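Local atomic coordinates of MutT/nudix family protein (Streptococcus pneumoniae, PDB entry 4HFQ), a protein that hydrolyses UDP-linked precursors of peptidoglycan biosynthesis, acting as a UDP-X diphosphatase of the Nudix family. Residues L84-L95 and L174-I182; F120-F131 and T144-G155. All coordinates share one frame; numbering follows the deposited sequence.

Contact 1. Residues L84-L95 and L174-I182. With EDO (1,2-ethanediol), chain C; SO4 (sulfate ion), chain G.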
loop_
_atom_site.group_PDB
_atom_site.type_symbol
_atom_site.label_atom_id
_atom_site.label_comp_id
_atom_site.label_asym_id
_atom_site.label_seq_id
_atom_site.Cartn_x
_atom_site.Cartn_y
_atom_site.Cartn_z
ATOM N N LEU A 84 11.324 -8.403 -20.460
ATOM C CA LEU A 84 10.437 -9.230 -19.652
ATOM C C LEU A 84 11.125 -10.531 -19.300
ATOM O O LEU A 84 11.996 -11.027 -20.040
ATOM C CB LEU A 84 9.103 -9.525 -20.359
ATOM C CG LEU A 84 8.224 -8.340 -20.715
ATOM C CD1 LEU A 84 7.050 -8.744 -21.585
ATOM C CD2 LEU A 84 7.706 -7.598 -19.484
ATOM N N VAL A 85 10.790 -11.063 -18.131
ATOM C CA VAL A 85 11.321 -12.342 -17.684
ATOM C C VAL A 85 10.220 -13.347 -17.451
ATOM O O VAL A 85 9.082 -12.991 -17.156
ATOM C CB VAL A 85 12.218 -12.206 -16.417
ATOM C CG1 VAL A 85 13.491 -11.453 -16.761
ATOM C CG2 VAL A 85 11.477 -11.529 -15.259
ATOM N N ARG A 86 10.564 -14.624 -17.617
ATOM C CA ARG A 86 9.628 -15.719 -17.368
ATOM C C ARG A 86 10.185 -16.594 -16.263
ATOM O O ARG A 86 11.312 -17.078 -16.357
ATOM C CB ARG A 86 9.367 -16.528 -18.658
ATOM C CG ARG A 86 8.389 -17.684 -18.481
ATOM C CD ARG A 86 8.051 -18.371 -19.805
ATOM N NE ARG A 86 9.198 -19.044 -20.422
ATOM C CZ ARG A 86 9.632 -20.259 -20.094
ATOM N NH1 ARG A 86 9.052 -20.963 -19.123
ATOM N NH2 ARG A 86 10.672 -20.778 -20.728
ATOM N N GLY A 87 9.398 -16.762 -15.196
ATOM C CA GLY A 87 9.845 -17.566 -14.058
ATOM C C GLY A 87 9.914 -19.051 -14.366
ATOM O O GLY A 87 9.153 -19.557 -15.199
ATOM N N GLN A 88 10.803 -19.755 -13.679
ATOM C CA GLN A 88 10.782 -21.226 -13.719
ATOM C C GLN A 88 9.417 -21.752 -13.296
ATOM O O GLN A 88 8.797 -21.232 -12.362
ATOM C CB GLN A 88 11.883 -21.835 -12.832
ATOM C CG GLN A 88 13.311 -21.488 -13.245
ATOM C CD GLN A 88 13.848 -22.251 -14.463
ATOM O OE1 GLN A 88 15.011 -22.080 -14.833
ATOM N NE2 GLN A 88 13.014 -23.073 -15.098
ATOM N N GLY A 89 8.936 -22.764 -14.024
ATOM C CA GLY A 89 7.632 -23.356 -13.758
ATOM C C GLY A 89 6.434 -22.534 -14.201
ATOM O O GLY A 89 5.290 -22.863 -13.873
ATOM N N GLU A 90 6.691 -21.468 -14.952
ATOM C CA GLU A 90 5.629 -20.568 -15.384
ATOM C C GLU A 90 5.651 -20.352 -16.891
ATOM O O GLU A 90 6.699 -20.464 -17.520
ATOM C CB GLU A 90 5.707 -19.244 -14.612
ATOM C CG GLU A 90 5.326 -19.394 -13.144
ATOM C CD GLU A 90 5.669 -18.188 -12.287
ATOM O OE1 GLU A 90 6.407 -17.298 -12.756
ATOM O OE2 GLU A 90 5.210 -18.151 -11.126
ATOM N N ASP A 91 4.484 -20.061 -17.461
ATOM C CA ASP A 91 4.349 -19.876 -18.896
ATOM C C ASP A 91 4.252 -18.411 -19.318
ATOM O O ASP A 91 4.263 -18.102 -20.508
ATOM C CB ASP A 91 3.138 -20.655 -19.413
ATOM C CG ASP A 91 1.813 -20.049 -18.980
ATOM O OD1 ASP A 91 1.676 -19.595 -17.824
ATOM O OD2 ASP A 91 0.879 -20.024 -19.807
ATOM N N SER A 92 4.173 -17.509 -18.340
ATOM C CA SER A 92 3.901 -16.108 -18.634
ATOM C C SER A 92 5.014 -15.171 -18.157
ATOM O O SER A 92 5.906 -15.580 -17.416
ATOM C CB SER A 92 2.561 -15.690 -18.039
ATOM O OG SER A 92 2.579 -15.930 -16.657
ATOM N N TRP A 93 4.924 -13.916 -18.579
ATOM C CA TRP A 93 6.041 -12.992 -18.511
ATOM C C TRP A 93 5.688 -11.800 -17.678
ATOM O O TRP A 93 4.536 -11.375 -17.645
ATOM C CB TRP A 93 6.369 -12.518 -19.924
ATOM C CG TRP A 93 6.848 -13.630 -20.832
ATOM C CD1 TRP A 93 6.079 -14.568 -21.513
ATOM C CD2 TRP A 93 8.231 -13.920 -21.190
ATOM N NE1 TRP A 93 6.885 -15.417 -22.235
ATOM C CE2 TRP A 93 8.187 -15.070 -22.098
ATOM C CE3 TRP A 93 9.455 -13.354 -20.871
ATOM C CZ2 TRP A 93 9.341 -15.611 -22.639
ATOM C CZ3 TRP A 93 10.614 -13.918 -21.412
ATOM C CH2 TRP A 93 10.550 -15.016 -22.286
ATOM N N ALA A 94 6.704 -11.210 -17.043
ATOM C CA ALA A 94 6.495 -9.964 -16.274
ATOM C C ALA A 94 7.743 -9.111 -16.299
ATOM O O ALA A 94 8.822 -9.570 -16.672
ATOM C CB ALA A 94 6.105 -10.268 -14.827
ATOM N N LEU A 95 7.608 -7.856 -15.857
ATOM C CA LEU A 95 8.789 -7.010 -15.652
ATOM C C LEU A 95 9.600 -7.606 -14.503
ATOM O O LEU A 95 9.004 -8.148 -13.549
ATOM C CB LEU A 95 8.388 -5.581 -15.260
ATOM C CG LEU A 95 7.487 -4.796 -16.211
ATOM C CD1 LEU A 95 7.039 -3.495 -15.566
ATOM C CD2 LEU A 95 8.233 -4.474 -17.499
ATOM N N LEU A 174 3.545 -7.925 -27.380
ATOM C CA LEU A 174 3.734 -8.440 -26.027
ATOM C C LEU A 174 3.326 -9.896 -25.935
ATOM O O LEU A 174 2.371 -10.323 -26.605
ATOM C CB LEU A 174 2.946 -7.616 -25.004
ATOM C CG LEU A 174 3.356 -6.149 -24.854
ATOM C CD1 LEU A 174 2.326 -5.374 -24.035
ATOM C CD2 LEU A 174 4.750 -5.991 -24.254
ATOM N N PRO A 175 4.040 -10.672 -25.102
ATOM C CA PRO A 175 3.717 -12.063 -24.909
ATOM C C PRO A 175 2.589 -12.213 -23.874
ATOM O O PRO A 175 2.000 -11.218 -23.441
ATOM C CB PRO A 175 5.024 -12.626 -24.351
ATOM C CG PRO A 175 5.535 -11.505 -23.489
ATOM C CD PRO A 175 5.161 -10.251 -24.226
ATOM N N ASN A 176 2.276 -13.449 -23.496
ATOM C CA ASN A 176 1.288 -13.675 -22.444
ATOM C C ASN A 176 1.873 -13.303 -21.086
ATOM O O ASN A 176 2.867 -13.861 -20.627
ATOM C CB ASN A 176 0.751 -15.101 -22.448
ATOM C CG ASN A 176 1.836 -16.129 -22.258
ATOM O OD1 ASN A 176 1.737 -16.996 -21.391
ATOM N ND2 ASN A 176 2.876 -16.044 -23.071
ATOM N N LEU A 177 1.212 -12.344 -20.467
ATOM C CA LEU A 177 1.690 -11.693 -19.254
ATOM C C LEU A 177 1.197 -12.364 -17.999
ATOM O O LEU A 177 0.092 -12.912 -17.952
ATOM C CB LEU A 177 1.240 -10.244 -19.244
ATOM C CG LEU A 177 1.730 -9.386 -20.409
ATOM C CD1 LEU A 177 1.120 -8.006 -20.375
ATOM C CD2 LEU A 177 3.247 -9.305 -20.421
ATOM N N SER A 178 2.033 -12.316 -16.968
ATOM C CA SER A 178 1.650 -12.759 -15.633
ATOM C C SER A 178 0.895 -11.590 -15.007
ATOM O O SER A 178 1.493 -10.689 -14.412
ATOM C CB SER A 178 2.907 -13.090 -14.836
ATOM O OG SER A 178 2.579 -13.486 -13.512
ATOM N N GLU A 179 -0.424 -11.587 -15.161
ATOM C CA GLU A 179 -1.226 -10.406 -14.911
ATOM C C GLU A 179 -1.240 -9.952 -13.450
ATOM O O GLU A 179 -1.405 -8.762 -13.192
ATOM C CB GLU A 179 -2.646 -10.589 -15.433
ATOM C CG GLU A 179 -2.693 -10.584 -16.959
ATOM C CD GLU A 179 -4.092 -10.623 -17.521
ATOM O OE1 GLU A 179 -4.772 -11.642 -17.304
ATOM O OE2 GLU A 179 -4.504 -9.643 -18.194
ATOM N N LYS A 180 -1.030 -10.874 -12.512
ATOM C CA LYS A 180 -0.957 -10.491 -11.097
ATOM C C LYS A 180 0.291 -9.669 -10.825
ATOM O O LYS A 180 0.358 -8.974 -9.805
ATOM C CB LYS A 180 -0.994 -11.728 -10.194
ATOM C CG LYS A 180 -2.259 -12.578 -10.324
ATOM C CD LYS A 180 -3.468 -11.937 -9.669
ATOM C CE LYS A 180 -4.681 -12.830 -9.897
ATOM N NZ LYS A 180 -5.755 -12.610 -8.898
ATOM N N ARG A 181 1.252 -9.711 -11.753
ATOM C CA ARG A 181 2.511 -8.956 -11.645
ATOM C C ARG A 181 2.581 -7.729 -12.534
ATOM O O ARG A 181 3.133 -6.696 -12.125
ATOM C CB ARG A 181 3.710 -9.863 -11.929
ATOM C CG ARG A 181 3.789 -11.026 -10.966
ATOM C CD ARG A 181 4.878 -12.013 -11.325
ATOM N NE ARG A 181 4.680 -13.206 -10.519
ATOM C CZ ARG A 181 5.151 -14.409 -10.811
ATOM N NH1 ARG A 181 5.899 -14.584 -11.887
ATOM N NH2 ARG A 181 4.900 -15.436 -10.005
ATOM N N ILE A 182 2.021 -7.818 -13.743
ATOM C CA ILE A 182 1.959 -6.684 -14.648
ATOM C C ILE A 182 0.913 -6.974 -15.706
ATOM O O ILE A 182 0.782 -8.126 -16.140
ATOM C CB ILE A 182 3.343 -6.357 -15.298
ATOM C CG1 ILE A 182 3.417 -4.886 -15.721
ATOM C CG2 ILE A 182 3.680 -7.324 -16.447
ATOM C CD1 ILE A 182 3.447 -3.881 -14.574
HETATM C C1 EDO C . -1.102 -14.946 -14.581
HETATM O O1 EDO C . -1.760 -14.186 -15.609
HETATM C C2 EDO C . -1.266 -14.286 -13.213
HETATM O O2 EDO C . -0.025 -13.793 -12.679
HETATM S S SO4 G . 10.562 -24.324 -19.645
HETATM O O1 SO4 G . 10.694 -25.237 -18.507
HETATM O O2 SO4 G . 9.174 -23.803 -19.621
HETATM O O3 SO4 G . 11.568 -23.230 -19.595
HETATM O O4 SO4 G . 10.842 -25.171 -20.818
#
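The carbonyl oxygen of Trp93 takes a hydrogen bond and a weaker CA-H...O contact from the loop 174-182. Ser178 N gives it a nearly straight bond (Ser178 N to Trp93 O 2.8 Å, 171° at the hydrogen), and Leu177 CA lies 3.3 Å from Trp93 O. Trp93 N in turn donates to Asn176 O at 2.9 Å. This single beta bridge ties the irregular run before helix 184-194 to the strand 93-99 of the Nudix sheet.

The indole then uses its flat surface. With CG beside its own backbone N (chi1 -64°), the side chain crosses that of Pro175 at about a right angle, and Pro175 CG lies over the ring face in a CH-pi contact, 4.0 Å from the centroid of the Trp93 five-membered ring. Arg86 CB lies over the opposite face. Leu84 crosses the same proline at a slant, its CD1 3.6 Å from Pro175 CD. Farther along, Leu95 CD1 meets Ile182 CD1 at 3.7 Å, next to Ala94, whose methyl rests on the base of the Arg181 side chain.

Extended from CG to NE, Arg181 reaches past Ala94 and takes Glu90 end-on. NH1 of Arg181 binds Glu90 OE1 at 2.9 Å and NH2 binds OE2 at 3.0 Å, both on the syn side but lifted out of the carboxylate plane, the two flat groups being inclined by 41°. Ethanediol, probably from the crystallisation liquor, bonds to the backbone N of Glu179 and of Lys180 and to Ser178 OG. The chemistry implies a division of labour: backbone bonds and the CH-pi contact of proline and indole hold the loop against the strand, while the ion pair at its outer side is probably less fixed, since Glu90 is modelled in two conformers.

Contact 2. Residues F120-F131 and T144-G155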
loop_
_atom_site.group_PDB
_atom_site.type_symbol
_atom_site.label_atom_id
_atom_site.label_comp_id
_atom_site.label_asym_id
_atom_site.label_seq_id
_atom_site.Cartn_x
_atom_site.Cartn_y
_atom_site.Cartn_z
ATOM N N PHE A 120 22.287 -8.827 -14.457
ATOM C CA PHE A 120 22.900 -7.528 -14.738
ATOM C C PHE A 120 22.905 -6.549 -13.574
ATOM O O PHE A 120 21.933 -6.458 -12.808
ATOM C CB PHE A 120 22.195 -6.859 -15.905
ATOM C CG PHE A 120 22.502 -7.487 -17.232
ATOM C CD1 PHE A 120 21.787 -8.590 -17.673
ATOM C CD2 PHE A 120 23.507 -6.968 -18.040
ATOM C CE1 PHE A 120 22.072 -9.177 -18.895
ATOM C CE2 PHE A 120 23.797 -7.552 -19.271
ATOM C CZ PHE A 120 23.074 -8.653 -19.695
ATOM N N LYS A 121 24.007 -5.818 -13.450
ATOM C CA LYS A 121 24.036 -4.600 -12.642
ATOM C C LYS A 121 23.167 -3.591 -13.371
ATOM O O LYS A 121 22.932 -3.726 -14.576
ATOM C CB LYS A 121 25.460 -4.058 -12.534
ATOM C CG LYS A 121 26.484 -5.053 -12.006
ATOM C CD LYS A 121 26.427 -5.207 -10.499
ATOM C CE LYS A 121 27.798 -5.604 -9.981
ATOM N NZ LYS A 121 27.731 -6.131 -8.593
ATOM N N ALA A 122 22.663 -2.593 -12.653
ATOM C CA ALA A 122 21.771 -1.622 -13.265
ATOM C C ALA A 122 21.830 -0.282 -12.555
ATOM O O ALA A 122 22.449 -0.159 -11.503
ATOM C CB ALA A 122 20.330 -2.143 -13.252
ATOM N N LYS A 123 21.174 0.708 -13.153
ATOM C CA LYS A 123 21.024 2.050 -12.620
ATOM C C LYS A 123 19.521 2.319 -12.580
ATOM O O LYS A 123 18.817 1.945 -13.516
ATOM C CB LYS A 123 21.704 3.050 -13.565
ATOM C CG LYS A 123 21.344 4.508 -13.345
ATOM C CD LYS A 123 21.988 5.400 -14.396
ATOM C CE LYS A 123 21.314 6.763 -14.445
ATOM N NZ LYS A 123 21.202 7.398 -13.104
ATOM N N VAL A 124 19.041 2.934 -11.497
ATOM C CA VAL A 124 17.677 3.481 -11.450
ATOM C C VAL A 124 17.718 4.895 -11.992
ATOM O O VAL A 124 18.436 5.751 -11.471
ATOM C CB VAL A 124 17.085 3.490 -10.021
ATOM C CG1 VAL A 124 15.743 4.227 -10.000
ATOM C CG2 VAL A 124 16.968 2.064 -9.503
ATOM N N GLU A 125 16.927 5.134 -13.033
ATOM C CA GLU A 125 16.848 6.446 -13.662
ATOM C C GLU A 125 15.707 7.315 -13.129
ATOM O O GLU A 125 15.884 8.515 -12.952
ATOM C CB GLU A 125 16.750 6.298 -15.186
ATOM C CG GLU A 125 17.951 5.567 -15.784
ATOM C CD GLU A 125 17.829 5.308 -17.282
ATOM O OE1 GLU A 125 16.827 4.697 -17.718
ATOM O OE2 GLU A 125 18.772 5.679 -18.030
ATOM N N ARG A 126 14.536 6.719 -12.891
ATOM C CA ARG A 126 13.392 7.480 -12.368
ATOM C C ARG A 126 12.312 6.515 -11.926
ATOM O O ARG A 126 12.346 5.333 -12.262
ATOM C CB ARG A 126 12.842 8.465 -13.417
ATOM C CG ARG A 126 12.258 7.783 -14.646
ATOM C CD ARG A 126 11.747 8.775 -15.691
ATOM N NE ARG A 126 10.502 9.418 -15.269
ATOM C CZ ARG A 126 9.524 9.791 -16.098
ATOM N NH1 ARG A 126 9.615 9.552 -17.401
ATOM N NH2 ARG A 126 8.446 10.378 -15.609
ATOM N N LEU A 127 11.356 7.030 -11.167
ATOM C CA LEU A 127 10.152 6.281 -10.840
ATOM C C LEU A 127 9.097 6.633 -11.887
ATOM O O LEU A 127 8.777 7.820 -12.067
ATOM C CB LEU A 127 9.669 6.642 -9.433
ATOM C CG LEU A 127 8.361 6.014 -8.936
ATOM C CD1 LEU A 127 8.486 4.504 -8.867
ATOM C CD2 LEU A 127 8.036 6.592 -7.566
ATOM N N LEU A 128 8.569 5.629 -12.595
ATOM C CA LEU A 128 7.566 5.872 -13.639
ATOM C C LEU A 128 6.139 5.836 -13.104
ATOM O O LEU A 128 5.266 6.556 -13.600
ATOM C CB LEU A 128 7.704 4.880 -14.793
ATOM C CG LEU A 128 9.052 4.901 -15.520
ATOM C CD1 LEU A 128 9.134 3.671 -16.394
ATOM C CD2 LEU A 128 9.231 6.150 -16.368
ATOM N N ALA A 129 5.874 4.961 -12.126
ATOM C CA ALA A 129 4.508 4.756 -11.656
ATOM C C ALA A 129 4.519 4.175 -10.284
ATOM O O ALA A 129 5.429 3.406 -9.926
ATOM C CB ALA A 129 3.755 3.801 -12.575
ATOM N N VAL A 130 3.457 4.486 -9.533
ATOM C CA VAL A 130 3.108 3.684 -8.350
ATOM C C VAL A 130 1.668 3.219 -8.563
ATOM O O VAL A 130 0.736 4.024 -8.507
ATOM C CB VAL A 130 3.233 4.461 -7.018
ATOM C CG1 VAL A 130 2.947 3.524 -5.849
ATOM C CG2 VAL A 130 4.624 5.055 -6.864
ATOM N N PHE A 131 1.512 1.935 -8.893
ATOM C CA PHE A 131 0.196 1.341 -9.150
ATOM C C PHE A 131 -0.410 0.708 -7.897
ATOM O O PHE A 131 0.296 0.110 -7.073
ATOM C CB PHE A 131 0.291 0.229 -10.208
ATOM C CG PHE A 131 0.669 0.691 -11.590
ATOM C CD1 PHE A 131 -0.151 1.544 -12.308
ATOM C CD2 PHE A 131 1.832 0.220 -12.183
ATOM C CE1 PHE A 131 0.184 1.924 -13.610
ATOM C CE2 PHE A 131 2.173 0.598 -13.479
ATOM C CZ PHE A 131 1.346 1.452 -14.186
ATOM N N THR A 144 1.391 -1.680 -3.157
ATOM C CA THR A 144 1.865 -0.505 -3.905
ATOM C C THR A 144 2.989 -0.991 -4.816
ATOM O O THR A 144 4.056 -1.403 -4.349
ATOM C CB THR A 144 2.397 0.609 -2.975
ATOM O OG1 THR A 144 3.475 0.095 -2.189
ATOM C CG2 THR A 144 1.288 1.104 -2.027
ATOM N N LYS A 145 2.724 -0.933 -6.117
ATOM C CA LYS A 145 3.634 -1.482 -7.107
ATOM C C LYS A 145 4.433 -0.338 -7.735
ATOM O O LYS A 145 3.911 0.444 -8.539
ATOM C CB LYS A 145 2.818 -2.276 -8.130
ATOM C CG LYS A 145 3.640 -2.844 -9.299
ATOM C CD LYS A 145 2.730 -3.638 -10.253
ATOM C CE LYS A 145 2.195 -4.932 -9.656
ATOM N NZ LYS A 145 3.236 -5.989 -9.477
ATOM N N PHE A 146 5.681 -0.214 -7.294
ATOM C CA PHE A 146 6.608 0.811 -7.814
ATOM C C PHE A 146 7.192 0.271 -9.110
ATOM O O PHE A 146 7.695 -0.853 -9.138
ATOM C CB PHE A 146 7.781 1.000 -6.852
ATOM C CG PHE A 146 7.429 1.625 -5.536
ATOM C CD1 PHE A 146 6.950 0.853 -4.495
ATOM C CD2 PHE A 146 7.617 2.992 -5.327
ATOM C CE1 PHE A 146 6.650 1.415 -3.260
ATOM C CE2 PHE A 146 7.311 3.568 -4.098
ATOM C CZ PHE A 146 6.803 2.786 -3.076
ATOM N N VAL A 147 7.146 1.067 -10.169
ATOM C CA VAL A 147 7.817 0.692 -11.415
ATOM C C VAL A 147 8.879 1.738 -11.713
ATOM O O VAL A 147 8.555 2.905 -11.976
ATOM C CB VAL A 147 6.845 0.571 -12.597
ATOM C CG1 VAL A 147 7.606 0.039 -13.798
ATOM C CG2 VAL A 147 5.672 -0.345 -12.242
ATOM N N PHE A 148 10.140 1.309 -11.628
ATOM C CA PHE A 148 11.290 2.171 -11.830
ATOM C C PHE A 148 11.828 2.020 -13.239
ATOM O O PHE A 148 12.030 0.903 -13.716
ATOM C CB PHE A 148 12.413 1.791 -10.864
ATOM C CG PHE A 148 12.082 2.029 -9.412
ATOM C CD1 PHE A 148 12.258 3.285 -8.845
ATOM C CD2 PHE A 148 11.625 0.985 -8.615
ATOM C CE1 PHE A 148 11.976 3.504 -7.495
ATOM C CE2 PHE A 148 11.356 1.192 -7.264
ATOM C CZ PHE A 148 11.527 2.449 -6.715
ATOM N N GLY A 149 12.056 3.141 -13.912
ATOM C CA GLY A 149 12.810 3.102 -15.175
ATOM C C GLY A 149 14.277 2.880 -14.866
ATOM O O GLY A 149 14.859 3.655 -14.090
ATOM N N CYS A 150 14.858 1.826 -15.446
ATOM C CA CYS A 150 16.240 1.418 -15.152
ATOM C C CYS A 150 17.028 1.154 -16.420
ATOM O O CYS A 150 16.465 0.835 -17.458
ATOM C CB CYS A 150 16.296 0.158 -14.276
ATOM S SG CYS A 150 15.387 0.243 -12.731
ATOM N N LYS A 151 18.341 1.298 -16.300
ATOM C CA LYS A 151 19.261 0.989 -17.389
ATOM C C LYS A 151 20.194 -0.125 -16.932
ATOM O O LYS A 151 20.716 -0.077 -15.815
ATOM C CB LYS A 151 20.042 2.250 -17.755
ATOM C CG LYS A 151 21.174 2.032 -18.754
ATOM C CD LYS A 151 21.915 3.326 -19.034
ATOM C CE LYS A 151 23.123 3.055 -19.923
ATOM N NZ LYS A 151 23.723 4.291 -20.502
ATOM N N LEU A 152 20.388 -1.142 -17.777
ATOM C CA LEU A 152 21.292 -2.249 -17.461
ATOM C C LEU A 152 22.739 -1.842 -17.722
ATOM O O LEU A 152 23.006 -1.064 -18.638
ATOM C CB LEU A 152 20.926 -3.522 -18.239
ATOM C CG LEU A 152 19.529 -4.096 -17.964
ATOM C CD1 LEU A 152 19.308 -5.390 -18.735
ATOM C CD2 LEU A 152 19.314 -4.332 -16.478
ATOM N N LEU A 153 23.637 -2.320 -16.866
ATOM C CA LEU A 153 25.075 -2.048 -16.979
ATOM C C LEU A 153 25.813 -3.358 -17.314
ATOM O O LEU A 153 25.424 -4.048 -18.251
ATOM C CB LEU A 153 25.598 -1.348 -15.707
ATOM C CG LEU A 153 24.828 -0.113 -15.213
ATOM C CD1 LEU A 153 25.251 0.313 -13.811
ATOM C CD2 LEU A 153 24.937 1.055 -16.191
ATOM N N ASP A 154 26.847 -3.727 -16.561
ATOM C CA ASP A 154 27.578 -4.970 -16.838
ATOM C C ASP A 154 26.834 -6.215 -16.374
ATOM O O ASP A 154 26.111 -6.184 -15.384
ATOM C CB ASP A 154 28.963 -4.963 -16.182
ATOM C CG ASP A 154 29.879 -3.891 -16.746
ATOM O OD1 ASP A 154 29.992 -3.775 -17.985
ATOM O OD2 ASP A 154 30.502 -3.169 -15.940
ATOM N N GLY A 155 27.038 -7.314 -17.092
ATOM C CA GLY A 155 26.527 -8.614 -16.695
ATOM C C GLY A 155 26.155 -9.489 -17.874
ATOM O O GLY A 155 26.574 -9.246 -19.016
#
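Leu127 and Phe148 meet in the twisted antiparallel pair of strands 120-132 and 143-153, part of the mixed sheet of the Nudix fold. The leucine CD1 lies over one face of the phenylalanine, 4.1 Å from the Phe148 ring centroid and 20° off its normal. Leu127 CG stands opposite its backbone N (chi1 177°), and CD1 is thereby also brought to the edge of the next aromatic, 3.9 Å from Phe146 CD2. Phe146 runs alongside Val130, both pointing the same way, and its ring meets Phe146 of the second subunit. Val124 CG1 approaches Phe148 obliquely on the same face of the sheet, where Ile110 of helix 106-118 covers both. On the other face Phe131 slants across Val147, with CE2 of Phe131 3.8 Å from CG2 of Val147, and Leu189 and Leu190 of helix 184-194 pack over this pair.

Two classic bulges, Glu125 and Arg126 opposite Gly149 and Leu128 and Ala129 opposite Val147, each insert an extra residue in strand 120-132. At the far end the Phe120 ring is sandwiched: Leu152 CD1 sits 4.0 Å above the plane on one side and Gly155 C 3.4 Å on the other, both offset toward the rim. In the first bulge, Gly149 O accepts a sound bond from Glu125 N at 2.8 Å and a weak one from Arg126 N at 3.3 Å.

In the fold
Contact 2 is nested within the chain loop that contact 1 closes, and both reach the same sheet, their centres about 17 Å apart. They touch directly. Lys145 NZ lies 2.7 Å from Arg181 O, a probable hydrogen bond, and it also forms a salt bridge with Asp71, so one ammonium joins the loop 174-182 to two strands. Nearby, Leu95 CD1 packs against Val147 CG1 at 4.0 Å. A Tris molecule, probably from the crystallisation liquor, is bound about 3 Å from the Lys145 side chain and may mark a pocket at this junction. Helix 106-118, packed on contact 2, probably holds part of the Nudix box, whose acidic residues in relatives bind the divalent metal.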